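ABC transporter periplasmic peptide-binding protein (Pseudoalteromonas, PDB 4QFN) probably captures dipeptides in the periplasm and delivers them to an ABC transporter for uptake. Local coordinates at residues T265-S270 with V381-N386; I282-E287 with F509-A514; Q324-G329 with Y385-R390. One frame throughout, in Å; residues are numbered along the deposited sequence.

Contact 1: T265-S270 with V381-N386; sequences TAHPSS and VSRIYN. With GLU (glutamic acid), chain D.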
loop_
_atom_site.group_PDB
_atom_site.type_symbol
_atom_site.label_atom_id
_atom_site.label_comp_id
_atom_site.label_asym_id
_atom_site.label_seq_id
_atom_site.Cartn_x
_atom_site.Cartn_y
_atom_site.Cartn_z
ATOM N N THR A 265 5.066 -8.764 -16.016
ATOM C CA THR A 265 3.752 -8.155 -16.131
ATOM C C THR A 265 3.118 -8.078 -14.754
ATOM O O THR A 265 2.886 -9.090 -14.090
ATOM C CB THR A 265 2.837 -8.992 -17.088
ATOM O OG1 THR A 265 3.085 -8.620 -18.451
ATOM C CG2 THR A 265 1.379 -8.785 -16.791
ATOM N N ALA A 266 2.828 -6.864 -14.332
ATOM C CA ALA A 266 2.170 -6.633 -13.058
ATOM C C ALA A 266 0.699 -7.063 -13.099
ATOM O O ALA A 266 -0.021 -6.750 -14.058
ATOM C CB ALA A 266 2.273 -5.147 -12.715
ATOM N N HIS A 267 0.260 -7.786 -12.071
ATOM C CA HIS A 267 -1.172 -8.049 -11.863
ATOM C C HIS A 267 -1.920 -8.611 -13.091
ATOM O O HIS A 267 -2.847 -7.984 -13.604
ATOM C CB HIS A 267 -1.872 -6.761 -11.381
ATOM C CG HIS A 267 -1.274 -6.178 -10.138
ATOM N ND1 HIS A 267 -1.288 -6.837 -8.926
ATOM C CD2 HIS A 267 -0.621 -5.010 -9.925
ATOM C CE1 HIS A 267 -0.679 -6.094 -8.018
ATOM N NE2 HIS A 267 -0.275 -4.976 -8.595
ATOM N N PRO A 268 -1.528 -9.804 -13.558
ATOM C CA PRO A 268 -2.181 -10.367 -14.744
ATOM C C PRO A 268 -3.710 -10.504 -14.621
ATOM O O PRO A 268 -4.221 -10.927 -13.576
ATOM C CB PRO A 268 -1.539 -11.748 -14.876
ATOM C CG PRO A 268 -0.843 -12.006 -13.542
ATOM C CD PRO A 268 -0.439 -10.662 -13.058
ATOM N N SER A 269 -4.432 -10.153 -15.687
ATOM C CA SER A 269 -5.883 -10.359 -15.713
ATOM C C SER A 269 -6.220 -11.828 -15.450
ATOM O O SER A 269 -5.723 -12.715 -16.142
ATOM C CB SER A 269 -6.497 -9.928 -17.058
ATOM O OG SER A 269 -5.636 -9.074 -17.793
ATOM N N SER A 270 -7.068 -12.072 -14.456
ATOM C CA SER A 270 -7.466 -13.429 -14.100
ATOM C C SER A 270 -8.167 -14.181 -15.240
ATOM O O SER A 270 -8.120 -15.413 -15.302
ATOM C CB SER A 270 -8.329 -13.429 -12.839
ATOM O OG SER A 270 -9.338 -12.452 -12.915
ATOM N N VAL A 381 -7.905 -0.706 -12.692
ATOM C CA VAL A 381 -6.806 -1.666 -12.807
ATOM C C VAL A 381 -6.928 -2.812 -11.838
ATOM O O VAL A 381 -7.529 -2.689 -10.772
ATOM C CB VAL A 381 -5.413 -1.031 -12.620
ATOM C CG1 VAL A 381 -5.100 -0.093 -13.758
ATOM C CG2 VAL A 381 -5.320 -0.313 -11.274
ATOM N N SER A 382 -6.357 -3.940 -12.232
ATOM C CA SER A 382 -6.322 -5.108 -11.389
ATOM C C SER A 382 -5.462 -4.843 -10.152
ATOM O O SER A 382 -4.419 -4.205 -10.251
ATOM C CB SER A 382 -5.792 -6.296 -12.186
ATOM O OG SER A 382 -5.738 -7.448 -11.372
ATOM N N ARG A 383 -5.935 -5.298 -8.988
ATOM C CA ARG A 383 -5.165 -5.255 -7.740
ATOM C C ARG A 383 -5.184 -6.663 -7.127
ATOM O O ARG A 383 -6.082 -7.452 -7.426
ATOM C CB ARG A 383 -5.778 -4.268 -6.724
ATOM C CG ARG A 383 -6.300 -2.946 -7.278
ATOM C CD ARG A 383 -5.230 -2.177 -8.050
ATOM N NE ARG A 383 -4.095 -1.777 -7.223
ATOM C CZ ARG A 383 -2.818 -1.856 -7.605
ATOM N NH1 ARG A 383 -2.496 -2.337 -8.811
ATOM N NH2 ARG A 383 -1.856 -1.444 -6.779
ATOM N N ILE A 384 -4.224 -6.963 -6.256
ATOM C CA ILE A 384 -4.183 -8.258 -5.574
ATOM C C ILE A 384 -5.519 -8.570 -4.919
ATOM O O ILE A 384 -6.015 -9.683 -5.004
ATOM C CB ILE A 384 -3.130 -8.277 -4.454
ATOM C CG1 ILE A 384 -1.732 -8.013 -5.012
ATOM C CG2 ILE A 384 -3.187 -9.600 -3.717
ATOM C CD1 ILE A 384 -0.697 -7.757 -3.930
ATOM N N TYR A 385 -6.101 -7.578 -4.259
ATOM C CA TYR A 385 -7.342 -7.786 -3.524
ATOM C C TYR A 385 -8.628 -7.674 -4.360
ATOM O O TYR A 385 -9.706 -7.958 -3.856
ATOM C CB TYR A 385 -7.412 -6.827 -2.340
ATOM C CG TYR A 385 -7.170 -5.405 -2.739
ATOM C CD1 TYR A 385 -8.187 -4.649 -3.329
ATOM C CD2 TYR A 385 -5.921 -4.815 -2.557
ATOM C CE1 TYR A 385 -7.967 -3.336 -3.701
ATOM C CE2 TYR A 385 -5.694 -3.507 -2.940
ATOM C CZ TYR A 385 -6.728 -2.773 -3.509
ATOM O OH TYR A 385 -6.516 -1.480 -3.901
ATOM N N ASN A 386 -8.514 -7.262 -5.620
ATOM C CA ASN A 386 -9.667 -7.181 -6.528
ATOM C C ASN A 386 -9.189 -7.157 -7.981
ATOM O O ASN A 386 -8.812 -6.104 -8.500
ATOM C CB ASN A 386 -10.521 -5.938 -6.235
ATOM C CG ASN A 386 -11.887 -5.973 -6.940
ATOM O OD1 ASN A 386 -12.061 -6.634 -7.958
ATOM N ND2 ASN A 386 -12.846 -5.250 -6.395
HETATM N N GLU D . -2.685 0.716 -1.568
HETATM C CA GLU D . -3.768 0.420 -2.503
HETATM C C GLU D . -3.291 -0.302 -3.756
HETATM O O GLU D . -2.144 -0.174 -4.184
HETATM C CB GLU D . -4.531 1.691 -2.886
HETATM C CG GLU D . -5.170 2.402 -1.708
HETATM C CD GLU D . -4.306 3.536 -1.153
HETATM O OE1 GLU D . -4.834 4.362 -0.371
HETATM O OE2 GLU D . -3.104 3.616 -1.512
HETATM O OXT GLU D . -4.064 -1.033 -4.372
HETATM O O HOH W 1 0.969 -2.450 -7.703
HETATM O O HOH W 2 -4.676 -10.574 -10.531
#
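H267 and S382 bring the two backbones to a CA-CA distance of 5.9 Å, with H267 at positive phi and R383 to N386 forming a type I beta turn. N386 N to R383 O closes that turn, and R383 N to N386 O bonds the same pair. The H267 imidazole does most of the touching. Its CG is anti to the carbonyl carbon (chi1 -56°), which lays the ring beside the 382-384 backbone. The carbonyl S382 O sits over one ring face, 3.7 Å from H267 CG. I384 CG1 meets the ring edge at H267 CE1. R383 comes in obliquely, with NH1 3.4 Å from H267 CD2 and the two flat groups 68° apart. Water 1, in the plane of the imidazole, joins H267 NE2 to R383 NH2. A second water links P268 O to S382 OG, weakly at the serine end.

Bends at chi2 and chi3 bring R383 NH1 to S382 O and H267 while NE and NH2 face the ligand. NH1 donates to S382 O at 3.0 Å and makes a salt bridge with E36. NE donates to OXT of the bound glutamic acid at 2.9 Å, and NH2 donates to its O, also at 2.9 Å. The ligand alpha-carboxylate lies at the guanidinium edge. Y385 OH donates to the same OXT at 2.5 Å, and one face of the Y385 ring packs against R383 CB. The bonds to S382 and E36 probably hold the guanidinium against rotation. H267 is thus a second-shell residue, tied to the site through water. Gripping the ligand alpha-carboxylate with an arginine and a tyrosine is consistent with recognition of a peptide C-terminus in the binding cleft of a family 5 solute-binding protein.

Contact 2: I282-E287 with F509-A514; sequences INVERE and FQASSA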
loop_
_atom_site.group_PDB
_atom_site.type_symbol
_atom_site.label_atom_id
_atom_site.label_comp_id
_atom_site.label_asym_id
_atom_site.label_seq_id
_atom_site.Cartn_x
_atom_site.Cartn_y
_atom_site.Cartn_z
ATOM N N ILE A 282 6.485 -18.905 -20.285
ATOM C CA ILE A 282 5.966 -17.927 -19.333
ATOM C C ILE A 282 5.776 -18.561 -17.958
ATOM O O ILE A 282 5.187 -19.642 -17.842
ATOM C CB ILE A 282 4.601 -17.343 -19.787
ATOM C CG1 ILE A 282 4.713 -16.715 -21.175
ATOM C CG2 ILE A 282 4.091 -16.333 -18.778
ATOM C CD1 ILE A 282 5.824 -15.733 -21.281
ATOM N N ASN A 283 6.288 -17.891 -16.928
ATOM C CA ASN A 283 6.078 -18.305 -15.545
ATOM C C ASN A 283 5.074 -17.387 -14.872
ATOM O O ASN A 283 5.114 -16.169 -15.042
ATOM C CB ASN A 283 7.387 -18.277 -14.756
ATOM C CG ASN A 283 8.416 -19.245 -15.305
ATOM O OD1 ASN A 283 8.061 -20.308 -15.806
ATOM N ND2 ASN A 283 9.701 -18.878 -15.219
ATOM N N VAL A 284 4.170 -17.975 -14.108
ATOM C CA VAL A 284 3.210 -17.197 -13.356
ATOM C C VAL A 284 3.294 -17.622 -11.898
ATOM O O VAL A 284 2.982 -18.766 -11.563
ATOM C CB VAL A 284 1.793 -17.414 -13.887
ATOM C CG1 VAL A 284 0.818 -16.452 -13.207
ATOM C CG2 VAL A 284 1.768 -17.231 -15.390
ATOM N N GLU A 285 3.745 -16.711 -11.041
ATOM C CA GLU A 285 3.790 -16.970 -9.609
ATOM C C GLU A 285 2.430 -16.688 -8.981
ATOM O O GLU A 285 1.742 -15.745 -9.366
ATOM C CB GLU A 285 4.875 -16.127 -8.931
ATOM C CG GLU A 285 6.274 -16.746 -8.991
ATOM C CD GLU A 285 7.287 -15.848 -9.692
ATOM O OE1 GLU A 285 8.502 -16.136 -9.598
ATOM O OE2 GLU A 285 6.874 -14.855 -10.340
ATOM N N ARG A 286 2.058 -17.520 -8.014
ATOM C CA ARG A 286 0.797 -17.397 -7.294
ATOM C C ARG A 286 1.135 -17.532 -5.820
ATOM O O ARG A 286 1.595 -18.569 -5.392
ATOM C CB ARG A 286 -0.148 -18.516 -7.744
ATOM C CG ARG A 286 -1.502 -18.598 -7.046
ATOM C CD ARG A 286 -2.265 -19.882 -7.472
ATOM N NE ARG A 286 -3.544 -20.043 -6.777
ATOM C CZ ARG A 286 -4.734 -20.014 -7.376
ATOM N NH1 ARG A 286 -4.813 -19.855 -8.690
ATOM N NH2 ARG A 286 -5.849 -20.157 -6.669
ATOM N N GLU A 287 0.952 -16.475 -5.042
ATOM C CA GLU A 287 1.375 -16.528 -3.652
ATOM C C GLU A 287 0.351 -15.948 -2.690
ATOM O O GLU A 287 -0.383 -15.015 -3.031
ATOM C CB GLU A 287 2.729 -15.843 -3.479
ATOM C CG GLU A 287 3.924 -16.721 -3.834
ATOM C CD GLU A 287 4.146 -17.887 -2.850
ATOM O OE1 GLU A 287 4.374 -17.642 -1.641
ATOM O OE2 GLU A 287 4.100 -19.058 -3.291
ATOM N N PHE A 509 -0.390 -12.537 -7.872
ATOM C CA PHE A 509 0.087 -13.146 -9.111
ATOM C C PHE A 509 1.090 -12.225 -9.792
ATOM O O PHE A 509 1.022 -11.012 -9.632
ATOM C CB PHE A 509 -1.054 -13.359 -10.110
ATOM C CG PHE A 509 -2.031 -14.440 -9.736
ATOM C CD1 PHE A 509 -3.188 -14.133 -9.035
ATOM C CD2 PHE A 509 -1.833 -15.751 -10.158
ATOM C CE1 PHE A 509 -4.130 -15.123 -8.732
ATOM C CE2 PHE A 509 -2.752 -16.741 -9.851
ATOM C CZ PHE A 509 -3.908 -16.424 -9.134
ATOM N N GLN A 510 1.990 -12.814 -10.577
ATOM C CA GLN A 510 2.925 -12.071 -11.418
ATOM C C GLN A 510 3.352 -12.968 -12.564
ATOM O O GLN A 510 3.730 -14.128 -12.362
ATOM C CB GLN A 510 4.173 -11.649 -10.637
ATOM C CG GLN A 510 5.081 -10.705 -11.399
ATOM C CD GLN A 510 6.356 -10.378 -10.641
ATOM O OE1 GLN A 510 7.277 -11.189 -10.586
ATOM N NE2 GLN A 510 6.415 -9.186 -10.057
ATOM N N ALA A 511 3.297 -12.426 -13.769
ATOM C CA ALA A 511 3.742 -13.158 -14.927
ATOM C C ALA A 511 5.118 -12.662 -15.374
ATOM O O ALA A 511 5.419 -11.472 -15.305
ATOM C CB ALA A 511 2.724 -13.019 -16.051
ATOM N N SER A 512 5.955 -13.578 -15.837
ATOM C CA SER A 512 7.272 -13.211 -16.322
ATOM C C SER A 512 7.767 -14.213 -17.354
ATOM O O SER A 512 7.396 -15.391 -17.325
ATOM C CB SER A 512 8.259 -13.134 -15.159
ATOM O OG SER A 512 8.335 -14.382 -14.481
ATOM N N SER A 513 8.601 -13.742 -18.271
ATOM C CA SER A 513 9.263 -14.636 -19.202
ATOM C C SER A 513 10.118 -15.631 -18.413
ATOM O O SER A 513 10.677 -15.283 -17.367
ATOM C CB SER A 513 10.148 -13.839 -20.149
ATOM O OG SER A 513 11.383 -14.517 -20.314
ATOM N N ALA A 514 10.220 -16.864 -18.903
ATOM C CA ALA A 514 11.012 -17.886 -18.215
ATOM C C ALA A 514 12.498 -17.538 -18.110
ATOM O O ALA A 514 13.235 -18.179 -17.356
ATOM C CB ALA A 514 10.831 -19.263 -18.872
HETATM O O HOH W 3 10.433 -16.276 -14.022
#
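Four backbone hydrogen bonds join I282-E287 and F509-A514 as antiparallel strands. N283 and S512 form one hydrogen-bonded pair, with N283 N to S512 O and S512 N to N283 O both 2.8 Å. E285 and Q510 form the next, with E285 N to Q510 O at 2.9 Å and Q510 N to E285 O at 3.2 Å. V284 faces A511 in the non-hydrogen-bonded pair between them. Water 3 bridges N283 ND2 and S512 OG.

E285 and Q510 lie side by side on the same face as N283 and S512. E285 OE2 and Q510 OE1 are buried here without a partner in the model.

On the other face, R286 runs alongside F509. Its CG is anti to the backbone N (chi1 177°), and the extended chain carries the guanidinium along the ring. R286 NH1 lies in the ring plane at the edge, 3.6 Å from F509 CZ, with the two planes 84° apart. R286 NH2 bonds to N330. V284 CG1 touches the same ring edge at F509 CD2, 4.1 Å away. With an alanine here in place of F509, the R286 chain and V284 CG1 would probably lose their apolar neighbour, and a gap would open beside them.

Helix 273-277 packs on the V284, F509 and A511 side. Strand 264-266 pairs with strand 500-513 through T265 and A511.

Contact 3: Q324-G329 with Y385-R390; sequences QAVYYG and YNPNAR. With GLU (glutamic acid), chain D.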
loop_
_atom_site.group_PDB
_atom_site.type_symbol
_atom_site.label_atom_id
_atom_site.label_comp_id
_atom_site.label_asym_id
_atom_site.label_seq_id
_atom_site.Cartn_x
_atom_site.Cartn_y
_atom_site.Cartn_z
ATOM N N GLN A 324 -16.736 -16.359 -7.845
ATOM C CA GLN A 324 -16.556 -17.135 -9.057
ATOM C C GLN A 324 -16.248 -16.276 -10.286
ATOM O O GLN A 324 -15.254 -16.516 -10.972
ATOM C CB GLN A 324 -17.750 -18.066 -9.297
ATOM C CG GLN A 324 -17.640 -19.425 -8.571
ATOM C CD GLN A 324 -18.412 -19.505 -7.233
ATOM O OE1 GLN A 324 -17.970 -18.984 -6.196
ATOM N NE2 GLN A 324 -19.560 -20.191 -7.256
ATOM N N ALA A 325 -17.068 -15.263 -10.556
ATOM C CA ALA A 325 -16.922 -14.484 -11.791
ATOM C C ALA A 325 -15.798 -13.452 -11.736
ATOM O O ALA A 325 -15.254 -13.069 -12.768
ATOM C CB ALA A 325 -18.233 -13.809 -12.152
ATOM N N VAL A 326 -15.454 -12.991 -10.534
ATOM C CA VAL A 326 -14.379 -12.005 -10.393
ATOM C C VAL A 326 -13.056 -12.659 -10.035
ATOM O O VAL A 326 -12.062 -12.469 -10.716
ATOM C CB VAL A 326 -14.731 -10.904 -9.358
ATOM C CG1 VAL A 326 -13.525 -10.037 -9.048
ATOM C CG2 VAL A 326 -15.884 -10.054 -9.874
ATOM N N TYR A 327 -13.053 -13.446 -8.972
ATOM C CA TYR A 327 -11.821 -14.043 -8.485
ATOM C C TYR A 327 -11.508 -15.389 -9.134
ATOM O O TYR A 327 -10.445 -15.954 -8.909
ATOM C CB TYR A 327 -11.879 -14.190 -6.970
ATOM C CG TYR A 327 -11.888 -12.870 -6.250
ATOM C CD1 TYR A 327 -13.081 -12.229 -5.962
ATOM C CD2 TYR A 327 -10.700 -12.261 -5.861
ATOM C CE1 TYR A 327 -13.101 -11.029 -5.306
ATOM C CE2 TYR A 327 -10.707 -11.056 -5.203
ATOM C CZ TYR A 327 -11.912 -10.440 -4.938
ATOM O OH TYR A 327 -11.932 -9.251 -4.279
ATOM N N TYR A 328 -12.434 -15.902 -9.933
ATOM C CA TYR A 328 -12.212 -17.170 -10.599
ATOM C C TYR A 328 -11.859 -18.267 -9.596
ATOM O O TYR A 328 -11.030 -19.129 -9.881
ATOM C CB TYR A 328 -11.095 -17.032 -11.636
ATOM C CG TYR A 328 -11.557 -16.458 -12.952
ATOM C CD1 TYR A 328 -12.128 -15.199 -13.018
ATOM C CD2 TYR A 328 -11.417 -17.176 -14.134
ATOM C CE1 TYR A 328 -12.562 -14.670 -14.223
ATOM C CE2 TYR A 328 -11.850 -16.654 -15.346
ATOM C CZ TYR A 328 -12.421 -15.402 -15.384
ATOM O OH TYR A 328 -12.850 -14.874 -16.580
ATOM N N GLY A 329 -12.478 -18.227 -8.422
ATOM C CA GLY A 329 -12.255 -19.253 -7.413
ATOM C C GLY A 329 -10.904 -19.163 -6.720
ATOM O O GLY A 329 -10.604 -19.971 -5.842
ATOM N N TYR A 385 -6.101 -7.578 -4.259
ATOM C CA TYR A 385 -7.342 -7.786 -3.524
ATOM C C TYR A 385 -8.628 -7.674 -4.360
ATOM O O TYR A 385 -9.706 -7.958 -3.856
ATOM C CB TYR A 385 -7.412 -6.827 -2.340
ATOM C CG TYR A 385 -7.170 -5.405 -2.739
ATOM C CD1 TYR A 385 -8.187 -4.649 -3.329
ATOM C CD2 TYR A 385 -5.921 -4.815 -2.557
ATOM C CE1 TYR A 385 -7.967 -3.336 -3.701
ATOM C CE2 TYR A 385 -5.694 -3.507 -2.940
ATOM C CZ TYR A 385 -6.728 -2.773 -3.509
ATOM O OH TYR A 385 -6.516 -1.480 -3.901
ATOM N N ASN A 386 -8.514 -7.262 -5.620
ATOM C CA ASN A 386 -9.667 -7.181 -6.528
ATOM C C ASN A 386 -9.189 -7.157 -7.981
ATOM O O ASN A 386 -8.812 -6.104 -8.500
ATOM C CB ASN A 386 -10.521 -5.938 -6.235
ATOM C CG ASN A 386 -11.887 -5.973 -6.940
ATOM O OD1 ASN A 386 -12.061 -6.634 -7.958
ATOM N ND2 ASN A 386 -12.846 -5.250 -6.395
ATOM N N PRO A 387 -9.177 -8.329 -8.638
ATOM C CA PRO A 387 -8.663 -8.420 -10.014
ATOM C C PRO A 387 -9.529 -7.714 -11.061
ATOM O O PRO A 387 -9.088 -7.535 -12.187
ATOM C CB PRO A 387 -8.618 -9.934 -10.287
ATOM C CG PRO A 387 -9.433 -10.559 -9.228
ATOM C CD PRO A 387 -9.389 -9.652 -8.032
ATOM N N ASN A 388 -10.736 -7.300 -10.705
ATOM C CA ASN A 388 -11.594 -6.685 -11.705
ATOM C C ASN A 388 -12.752 -5.925 -11.070
ATOM O O ASN A 388 -13.881 -6.435 -10.991
ATOM C CB ASN A 388 -12.130 -7.785 -12.630
ATOM C CG ASN A 388 -12.752 -7.242 -13.876
ATOM O OD1 ASN A 388 -13.211 -6.097 -13.922
ATOM N ND2 ASN A 388 -12.786 -8.072 -14.910
ATOM N N ALA A 389 -12.474 -4.706 -10.617
ATOM C CA ALA A 389 -13.478 -3.934 -9.891
ATOM C C ALA A 389 -14.691 -3.606 -10.775
ATOM O O ALA A 389 -15.815 -3.582 -10.316
ATOM C CB ALA A 389 -12.857 -2.668 -9.329
ATOM N N ARG A 390 -14.450 -3.359 -12.055
ATOM C CA ARG A 390 -15.529 -3.086 -12.979
ATOM C C ARG A 390 -16.534 -4.251 -13.014
ATOM O O ARG A 390 -17.727 -4.058 -12.817
ATOM C CB ARG A 390 -14.943 -2.901 -14.367
ATOM C CG ARG A 390 -15.487 -1.737 -15.115
ATOM C CD ARG A 390 -16.954 -1.858 -15.467
ATOM N NE ARG A 390 -17.468 -0.501 -15.651
ATOM C CZ ARG A 390 -16.904 0.392 -16.461
ATOM N NH1 ARG A 390 -15.845 0.051 -17.183
ATOM N NH2 ARG A 390 -17.392 1.617 -16.554
HETATM N N GLU D . -2.685 0.716 -1.568
HETATM C CA GLU D . -3.768 0.420 -2.503
HETATM C C GLU D . -3.291 -0.302 -3.756
HETATM O O GLU D . -2.144 -0.174 -4.184
HETATM C CB GLU D . -4.531 1.691 -2.886
HETATM C CG GLU D . -5.170 2.402 -1.708
HETATM C CD GLU D . -4.306 3.536 -1.153
HETATM O OE1 GLU D . -4.834 4.362 -0.371
HETATM O OE2 GLU D . -3.104 3.616 -1.512
HETATM O OXT GLU D . -4.064 -1.033 -4.372
#
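V326 and Y327 of segment 324-329 pack on an Asx turn and N-cap that lead into helix 389-401. In the Asx turn, N386 OD1 accepts from N388 N at 3.1 Å, with an N-H...O angle of 151°. N388 is the N-cap, and its OD1 accepts from K391 N.

The polar link across the contact is Y327 OH donating to Y385 O at 2.6 Å. The carbonyl oxygen lies at the edge of the Y327 ring, in its plane. The hydroxyl is tilted 25° from the carbonyl plane. This bond probably helps to position Y385, whose OH bonds the ligand, which would make Y327 a second-shell residue.

With V326 CG1 anti to the backbone N (chi1 170°), that methyl meets the turn. It lies 3.9 Å from N386 OD1 and 4.1 Å from P387 CG. M392 of helix 389-401 touches both V326 and Y327. P387 touches both V326 and Y327. Its CG is 3.6 Å from V326 O. The proline crosses the tyrosine side chain at about a right angle and brings its CD within 3.4 Å of Y327 CE2.

In the fold
Contacts 1 and 3 have centres about 9 Å apart and share Y385 and N386, in the loop between strand 372-378 and helix 389-401. Contact 2 is centred about 12 Å from contact 1 and about 18 Å from contact 3. It touches contact 1 but not contact 3. Strands 264-266 and 282-287 both pair with strand 500-513, and P268 packs on F509. Along the chain, the first segments come in the order 265-270, 282-287 and 324-329. The shared loop follows, and 509-514 comes last. Contacts 1 and 3 both reach the bound glutamic acid, through residues of the shared loop. Contact 2 lies farther out, with the Q510 side chain about 14 Å from the ligand.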